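Local coordinates for protein 4-hydroxy-tetrahydrodipicolinate synthase (Methylacidiphilum fumariolicum SolV, PDB 6T3T) that probably condenses pyruvate with aspartate semialdehyde through a Schiff base to give 4-hydroxy-tetrahydrodipicolinate, a step of lysine biosynthesis, working as a homotetramer, at residues Q4-I10 / I36-P41; V206-F211 / L240-L244. All coordinates share one frame; numbering follows the deposited sequence.

Contact 1: Q4-I10 / I36-P41; sequences QGTYTAI and IDGIVP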
ATOM      1  N   GLN A   4     -20.650  25.564   1.347  1.00 20.01           N
ATOM      2  CA  GLN A   4     -19.501  25.964   2.148  1.00 20.74           C
ATOM      3  C   GLN A   4     -19.834  25.795   3.617  1.00 18.77           C
ATOM      4  O   GLN A   4     -20.998  25.687   4.000  1.00 15.52           O
ATOM      5  CB  GLN A   4     -19.092  27.423   1.908  1.00 22.68           C
ATOM      6  CG  GLN A   4     -18.416  27.668   0.601  1.00 30.53           C
ATOM      7  CD  GLN A   4     -17.862  29.074   0.489  1.00 39.32           C
ATOM      8  OE1 GLN A   4     -18.149  29.942   1.332  1.00 44.25           O
ATOM      9  NE2 GLN A   4     -17.060  29.312  -0.555  1.00 32.70           N
ATOM     10  N   GLY A   5     -18.789  25.698   4.429  1.00 19.11           N
ATOM     11  CA  GLY A   5     -18.999  25.620   5.855  1.00 16.16           C
ATOM     12  C   GLY A   5     -18.974  24.204   6.394  1.00 17.57           C
ATOM     13  O   GLY A   5     -18.305  23.330   5.844  1.00 19.70           O
ATOM     14  N   THR A   6     -19.717  23.972   7.471  1.00 21.78           N
ATOM     15  CA  THR A   6     -19.647  22.729   8.233  1.00 20.39           C
ATOM     16  C   THR A   6     -20.991  22.019   8.202  1.00 18.81           C
ATOM     17  O   THR A   6     -22.008  22.582   8.635  1.00 18.88           O
ATOM     18  CB  THR A   6     -19.229  22.992   9.675  1.00 15.84           C
ATOM     19  OG1 THR A   6     -18.008  23.728   9.672  1.00 19.76           O
ATOM     20  CG2 THR A   6     -19.047  21.644  10.418  1.00 14.50           C
ATOM     21  N   TYR A   7     -20.967  20.775   7.732  1.00 16.00           N
ATOM     22  CA  TYR A   7     -22.110  19.881   7.656  1.00 14.90           C
ATOM     23  C   TYR A   7     -21.843  18.669   8.537  1.00 15.95           C
ATOM     24  O   TYR A   7     -20.772  18.065   8.462  1.00 20.84           O
ATOM     25  CB  TYR A   7     -22.321  19.437   6.197  1.00 16.41           C
ATOM     26  CG  TYR A   7     -22.840  20.547   5.297  1.00 24.15           C
ATOM     27  CD1 TYR A   7     -22.032  21.614   4.907  1.00 23.39           C
ATOM     28  CD2 TYR A   7     -24.153  20.532   4.855  1.00 23.17           C
ATOM     29  CE1 TYR A   7     -22.544  22.655   4.117  1.00 23.68           C
ATOM     30  CE2 TYR A   7     -24.658  21.551   4.058  1.00 29.99           C
ATOM     31  CZ  TYR A   7     -23.854  22.596   3.694  1.00 30.53           C
ATOM     32  OH  TYR A   7     -24.385  23.579   2.891  1.00 43.51           O
ATOM     33  N   THR A   8     -22.799  18.293   9.367  1.00 17.37           N
ATOM     34  CA  THR A   8     -22.577  17.225  10.328  1.00 14.24           C
ATOM     35  C   THR A   8     -23.153  15.923   9.780  1.00 13.03           C
ATOM     36  O   THR A   8     -24.352  15.849   9.511  1.00 14.66           O
ATOM     37  CB  THR A   8     -23.215  17.609  11.668  1.00 16.87           C
ATOM     38  OG1 THR A   8     -22.630  18.839  12.119  1.00 15.11           O
ATOM     39  CG2 THR A   8     -23.052  16.498  12.753  1.00 11.89           C
ATOM     40  N   ALA A   9     -22.302  14.912   9.580  1.00 13.11           N
ATOM     41  CA  ALA A   9     -22.772  13.553   9.312  1.00 17.07           C
ATOM     42  C   ALA A   9     -23.252  12.985  10.644  1.00 17.00           C
ATOM     43  O   ALA A   9     -22.447  12.616  11.501  1.00 18.45           O
ATOM     44  CB  ALA A   9     -21.669  12.693   8.693  1.00 15.91           C
ATOM     45  N   ILE A  10     -24.568  12.992  10.859  1.00 16.96           N
ATOM     46  CA  ILE A  10     -25.120  12.640  12.159  1.00 17.80           C
ATOM     47  C   ILE A  10     -25.174  11.133  12.323  1.00 15.01           C
ATOM     48  O   ILE A  10     -25.413  10.386  11.360  1.00 18.94           O
ATOM     49  CB  ILE A  10     -26.523  13.251  12.342  1.00 21.08           C
ATOM     50  CG1 ILE A  10     -27.438  12.846  11.170  1.00 17.25           C
ATOM     51  CG2 ILE A  10     -26.429  14.727  12.472  1.00 19.39           C
ATOM     52  CD1 ILE A  10     -28.880  12.897  11.562  1.00 24.26           C
ATOM     53  N   ILE A  36     -24.023  25.345  12.664  1.00 12.68           N
ATOM     54  CA  ILE A  36     -23.818  24.304  11.678  1.00 14.96           C
ATOM     55  C   ILE A  36     -24.607  24.655  10.416  1.00 20.34           C
ATOM     56  O   ILE A  36     -25.774  25.081  10.483  1.00 15.86           O
ATOM     57  CB  ILE A  36     -24.215  22.949  12.275  1.00 14.02           C
ATOM     58  CG1 ILE A  36     -23.327  22.727  13.501  1.00 13.81           C
ATOM     59  CG2 ILE A  36     -24.130  21.832  11.255  1.00 15.98           C
ATOM     60  CD1 ILE A  36     -21.902  22.294  13.128  1.00 12.38           C
ATOM     61  N   ASP A  37     -23.964  24.509   9.261  1.00 18.94           N
ATOM     62  CA  ASP A  37     -24.609  24.928   8.026  1.00 20.92           C
ATOM     63  C   ASP A  37     -25.590  23.902   7.493  1.00 20.69           C
ATOM     64  O   ASP A  37     -26.504  24.280   6.746  1.00 16.95           O
ATOM     65  CB  ASP A  37     -23.560  25.249   6.970  1.00 17.61           C
ATOM     66  CG  ASP A  37     -22.703  26.419   7.390  1.00 23.12           C
ATOM     67  OD1 ASP A  37     -23.256  27.533   7.453  1.00 28.01           O
ATOM     68  OD2 ASP A  37     -21.527  26.209   7.763  1.00 20.07           O
ATOM     69  N   GLY A  38     -25.426  22.634   7.845  1.00 13.47           N
ATOM     70  CA  GLY A  38     -26.327  21.631   7.312  1.00 19.54           C
ATOM     71  C   GLY A  38     -26.043  20.279   7.917  1.00 17.30           C
ATOM     72  O   GLY A  38     -25.094  20.098   8.687  1.00 17.58           O
ATOM     73  N   ILE A  39     -26.881  19.319   7.538  1.00 16.01           N
ATOM     74  CA  ILE A  39     -26.895  17.978   8.111  1.00 15.55           C
ATOM     75  C   ILE A  39     -26.795  16.958   6.980  1.00 17.76           C
ATOM     76  O   ILE A  39     -27.434  17.112   5.934  1.00 16.55           O
ATOM     77  CB  ILE A  39     -28.188  17.749   8.938  1.00 19.63           C
ATOM     78  CG1 ILE A  39     -28.353  18.833  10.016  1.00 20.90           C
ATOM     79  CG2 ILE A  39     -28.221  16.341   9.558  1.00 13.68           C
ATOM     80  CD1 ILE A  39     -27.360  18.732  11.172  1.00 16.00           C
ATOM     81  N   VAL A  40     -26.002  15.913   7.191  1.00 15.58           N
ATOM     82  CA  VAL A  40     -25.978  14.748   6.310  1.00 17.62           C
ATOM     83  C   VAL A  40     -26.545  13.560   7.079  1.00 17.04           C
ATOM     84  O   VAL A  40     -25.817  12.905   7.831  1.00 18.66           O
ATOM     85  CB  VAL A  40     -24.565  14.445   5.816  1.00 20.82           C
ATOM     86  CG1 VAL A  40     -24.567  13.144   5.057  1.00 24.01           C
ATOM     87  CG2 VAL A  40     -24.062  15.571   4.967  1.00 22.21           C
ATOM     88  N   PRO A  41     -27.828  13.266   6.956  1.00 18.50           N
ATOM     89  CA  PRO A  41     -28.375  12.090   7.632  1.00 18.71           C
ATOM     90  C   PRO A  41     -28.096  10.836   6.829  1.00 18.84           C
ATOM     91  O   PRO A  41     -27.952  10.882   5.607  1.00 22.60           O
ATOM     92  CB  PRO A  41     -29.877  12.390   7.700  1.00 19.62           C
ATOM     93  CG  PRO A  41     -30.127  13.207   6.437  1.00 21.13           C
ATOM     94  CD  PRO A  41     -28.835  13.959   6.128  1.00 18.92           C
TER
HETATM   95  O   HOH W   1     -24.789  10.328   8.651  1.00 18.88           O

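Contact 2: V206-F211 / L240-L244; sequences VASNLF and LFRDL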
ATOM      1  N   VAL A 206     -17.467  14.498  11.289  1.00 16.35           N
ATOM      2  CA  VAL A 206     -17.888  13.608  12.361  1.00 16.95           C
ATOM      3  C   VAL A 206     -17.784  14.290  13.704  1.00 15.16           C
ATOM      4  O   VAL A 206     -18.696  14.178  14.517  1.00 13.07           O
ATOM      5  CB  VAL A 206     -17.048  12.316  12.365  1.00 15.26           C
ATOM      6  CG1 VAL A 206     -17.436  11.432  13.586  1.00 12.54           C
ATOM      7  CG2 VAL A 206     -17.196  11.572  11.059  1.00 15.07           C
ATOM      8  N   ALA A 207     -16.658  14.992  13.947  1.00 13.63           N
ATOM      9  CA  ALA A 207     -16.412  15.579  15.263  1.00 17.69           C
ATOM     10  C   ALA A 207     -17.492  16.580  15.651  1.00 16.07           C
ATOM     11  O   ALA A 207     -17.768  16.746  16.840  1.00 13.75           O
ATOM     12  CB  ALA A 207     -15.055  16.285  15.299  1.00 13.62           C
ATOM     13  N   SER A 208     -18.108  17.244  14.661  1.00 15.73           N
ATOM     14  CA  SER A 208     -19.118  18.256  14.925  1.00 16.38           C
ATOM     15  C   SER A 208     -20.361  17.692  15.605  1.00 16.49           C
ATOM     16  O   SER A 208     -21.159  18.482  16.109  1.00 15.95           O
ATOM     17  CB  SER A 208     -19.512  18.951  13.622  1.00 17.74           C
ATOM     18  OG  SER A 208     -20.001  18.030  12.655  1.00 15.50           O
ATOM     19  N   ASN A 209     -20.533  16.361  15.608  1.00 14.34           N
ATOM     20  CA  ASN A 209     -21.572  15.702  16.399  1.00 16.81           C
ATOM     21  C   ASN A 209     -21.429  16.035  17.871  1.00 18.88           C
ATOM     22  O   ASN A 209     -22.425  16.149  18.602  1.00 12.62           O
ATOM     23  CB  ASN A 209     -21.480  14.187  16.242  1.00 13.34           C
ATOM     24  CG  ASN A 209     -22.206  13.671  15.041  1.00 16.46           C
ATOM     25  OD1 ASN A 209     -23.441  13.643  15.004  1.00 14.33           O
ATOM     26  ND2 ASN A 209     -21.441  13.241  14.032  1.00 15.79           N
ATOM     27  N   LEU A 210     -20.184  16.131  18.325  1.00 14.74           N
ATOM     28  CA  LEU A 210     -19.832  16.365  19.708  1.00 16.71           C
ATOM     29  C   LEU A 210     -19.569  17.828  19.986  1.00 19.39           C
ATOM     30  O   LEU A 210     -20.069  18.363  20.982  1.00 20.10           O
ATOM     31  CB  LEU A 210     -18.587  15.555  20.072  1.00 18.55           C
ATOM     32  CG  LEU A 210     -18.713  14.032  20.170  1.00 19.21           C
ATOM     33  CD1 LEU A 210     -17.312  13.423  20.154  1.00 14.09           C
ATOM     34  CD2 LEU A 210     -19.500  13.589  21.447  1.00 14.02           C
ATOM     35  N   PHE A 211     -18.826  18.488  19.093  1.00 16.12           N
ATOM     36  CA  PHE A 211     -18.366  19.865  19.284  1.00 16.08           C
ATOM     37  C   PHE A 211     -18.713  20.673  18.039  1.00 16.54           C
ATOM     38  O   PHE A 211     -17.824  21.085  17.281  1.00 17.12           O
ATOM     39  CB  PHE A 211     -16.868  19.903  19.592  1.00 17.74           C
ATOM     40  CG  PHE A 211     -16.495  19.146  20.831  1.00 20.76           C
ATOM     41  CD1 PHE A 211     -16.761  19.676  22.086  1.00 19.25           C
ATOM     42  CD2 PHE A 211     -15.901  17.889  20.743  1.00 19.12           C
ATOM     43  CE1 PHE A 211     -16.427  18.978  23.251  1.00 26.74           C
ATOM     44  CE2 PHE A 211     -15.577  17.158  21.907  1.00 20.54           C
ATOM     45  CZ  PHE A 211     -15.835  17.722  23.172  1.00 21.73           C
ATOM     46  N   LEU A 240      -8.651  14.536  19.556  1.00 14.61           N
ATOM     47  CA  LEU A 240     -10.016  14.039  19.389  1.00 15.57           C
ATOM     48  C   LEU A 240     -10.254  13.561  17.954  1.00 15.93           C
ATOM     49  O   LEU A 240     -10.801  12.474  17.741  1.00 15.58           O
ATOM     50  CB  LEU A 240     -11.041  15.109  19.789  1.00 14.98           C
ATOM     51  CG  LEU A 240     -12.490  14.582  19.622  1.00 18.93           C
ATOM     52  CD1 LEU A 240     -12.864  13.586  20.700  1.00 21.22           C
ATOM     53  CD2 LEU A 240     -13.497  15.714  19.569  1.00 20.99           C
ATOM     54  N   PHE A 241      -9.836  14.361  16.955  1.00 14.26           N
ATOM     55  CA  PHE A 241      -9.987  13.946  15.559  1.00 14.54           C
ATOM     56  C   PHE A 241      -9.397  12.566  15.323  1.00 17.37           C
ATOM     57  O   PHE A 241      -9.969  11.750  14.585  1.00 16.54           O
ATOM     58  CB  PHE A 241      -9.313  14.929  14.612  1.00 15.15           C
ATOM     59  CG  PHE A 241      -9.998  16.253  14.500  1.00 16.89           C
ATOM     60  CD1 PHE A 241     -11.306  16.433  14.969  1.00 16.65           C
ATOM     61  CD2 PHE A 241      -9.334  17.320  13.926  1.00 13.08           C
ATOM     62  CE1 PHE A 241     -11.936  17.681  14.873  1.00 17.63           C
ATOM     63  CE2 PHE A 241      -9.950  18.587  13.826  1.00 15.75           C
ATOM     64  CZ  PHE A 241     -11.264  18.762  14.293  1.00 15.13           C
ATOM     65  N   ARG A 242      -8.216  12.318  15.903  1.00 16.10           N
ATOM     66  CA  ARG A 242      -7.528  11.035  15.808  1.00 17.73           C
ATOM     67  C   ARG A 242      -8.324   9.915  16.482  1.00 20.12           C
ATOM     68  O   ARG A 242      -8.551   8.849  15.896  1.00 17.83           O
ATOM     69  CB  ARG A 242      -6.143  11.202  16.446  1.00 20.47           C
ATOM     70  CG  ARG A 242      -5.043  10.212  16.191  1.00 27.25           C
ATOM     71  CD  ARG A 242      -3.970  10.458  17.301  1.00 31.81           C
ATOM     72  NE  ARG A 242      -4.577  10.407  18.650  1.00 29.76           N
ATOM     73  CZ  ARG A 242      -4.190  11.119  19.716  1.00 27.48           C
ATOM     74  NH1 ARG A 242      -4.841  10.984  20.864  1.00 26.08           N
ATOM     75  NH2 ARG A 242      -3.164  11.967  19.644  1.00 24.31           N
ATOM     76  N   ASP A 243      -8.743  10.128  17.726  1.00 17.41           N
ATOM     77  CA  ASP A 243      -9.401   9.060  18.462  1.00 17.39           C
ATOM     78  C   ASP A 243     -10.842   8.813  18.019  1.00 18.32           C
ATOM     79  O   ASP A 243     -11.392   7.753  18.332  1.00 18.31           O
ATOM     80  CB  ASP A 243      -9.324   9.351  19.959  1.00 18.21           C
ATOM     81  CG  ASP A 243      -7.955   9.069  20.494  1.00 25.93           C
ATOM     82  OD1 ASP A 243      -7.205   8.383  19.769  1.00 25.06           O
ATOM     83  OD2 ASP A 243      -7.609   9.523  21.601  1.00 30.32           O
ATOM     84  N   LEU A 244     -11.458   9.724  17.270  1.00 20.98           N
ATOM     85  CA  LEU A 244     -12.753   9.391  16.673  1.00 17.02           C
ATOM     86  C   LEU A 244     -12.627   8.384  15.544  1.00 21.72           C
ATOM     87  O   LEU A 244     -13.664   7.952  15.012  1.00 15.96           O
ATOM     88  CB  LEU A 244     -13.433  10.650  16.156  1.00 18.63           C
ATOM     89  CG  LEU A 244     -13.981  11.526  17.290  1.00 17.32           C
ATOM     90  CD1 LEU A 244     -14.618  12.766  16.693  1.00 17.45           C
ATOM     91  CD2 LEU A 244     -14.983  10.744  18.139  1.00 18.41           C
TER

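Contact 1: Q4-I10 / I36-P41
The ring of Y7 lies over the backbone of G38, its facing residue on the neighbouring parallel strand, and shows how a barrel strand pair can spend a glycine to seat an aromatic. With CG anti to the carbonyl carbon (chi1 -71°), the ring is laid across the partner strand, so that CD2 of Y7 comes to 3.5 Å from CA of G38 and the G38 nitrogen sits above one ring face, offset toward the rim. A beta carbon on G38 would run into the ring. Were Y7 replaced by an alanine, the ring cover over G38 would be lost and CB of D37 is likely to be left without its neighbour, the ring atom CE1.

D37 reaches back across the strands and takes the backbone NH of T6 on the anti lone pair of OD2, 2.9 Å from T6 N, while its own N donates to T6 O at 2.8 Å; one residue thus binds both backbone polar groups of T6. The same oxygen lies 3.2 Å from CA of G5, where any side chain would clash. Further on, T8 N donates to G38 O, and V40 N to T8 O almost straight, at 176°.

Beside Y7 in sequence, T8 points to the other face of the sheet, with I39. CG2 of I36 comes 3.5 Å from OG1 of T8, a hydroxyl hydrogen-bonded to Q31 and S208. I10 CG2 meets I39 CG2 at 3.8 Å, and a water donates to both I10 O and V40 O.

These are the first two strands of the TIM barrel. Helix 21-32 packs on I10, I36 and I39, helix 212-223 on T6 and I36; strand 72-76 meets Y7 and P41, and residues 201-205 pair with strand 5-9 from its other edge.

Contact 2: V206-F211 / L240-L244
The first torsion of L240, at -180°, swings its CG away from the backbone N, F211 (chi1 -60°) sends its CG to the side opposite the carbonyl carbon, and these two settings bring a leucine methyl to the rim of a phenyl ring. CD2 of L240 stands near the ring plane, 3.4 Å from CE2 of F211 and equally near CD2, so it touches a C-C edge of the ring and not its face. The two side chains run obliquely to one another.

A second methyl-to-ring-edge contact joins F241 and A207. F241 turns its ring edge to A207, whose methyl CB lies 3.4 Å from CE1 of F241. L244 fills the space alongside with both branches: CD1 rests 3.6 Å from CA of A207, and CD2 meets CD1 of L210 tip to tip at 4.1 Å. No hydrogen bond crosses the contact; carbon alone joins the two segments.

The setting is the turn that follows the last barrel strand, 202-205, in a TIM-barrel chain, where helix 212-223 is about to start with F211 at its N-cap position; residues 240-244 lie at the end of helix 227-243, which belongs to the helices following the eight-stranded barrel. Helix 251-259 packs against V206 and L210, while helix 276-295 lies against F211 and L240.

The turn is held in shape by its own bonds. V206 O accepts from both the backbone N and the side-chain ND2 of N209, the latter at 2.9 Å and on a lone pair in the carbonyl plane, and A207 O takes the NH groups of L210 and F211. A207 and L210 point toward the helix. V206 also borders T45, a predicted pyruvate-binding residue.

In the fold
From the N terminus, strand 5-9 leads through the short antiparallel pair 14-15 and 18-19 and helix 21-32 to strand 38-40, where contact 1 closes the first loop of the barrel. The chain then builds the remaining strands and the helices between them before contact 2 opens just after strand 202-205; helix 212-223 lies within the loop that contact 2 closes on helix 227-243. The two loops are in series and neither encloses the other, yet they meet in space: N209 ND2 probably donates to A9 O, and the hydroxyls of T8 and S208 share a probable hydrogen bond. The barrel's first strand is thereby tied to the turn after its last, and that turn to the C-terminal helices.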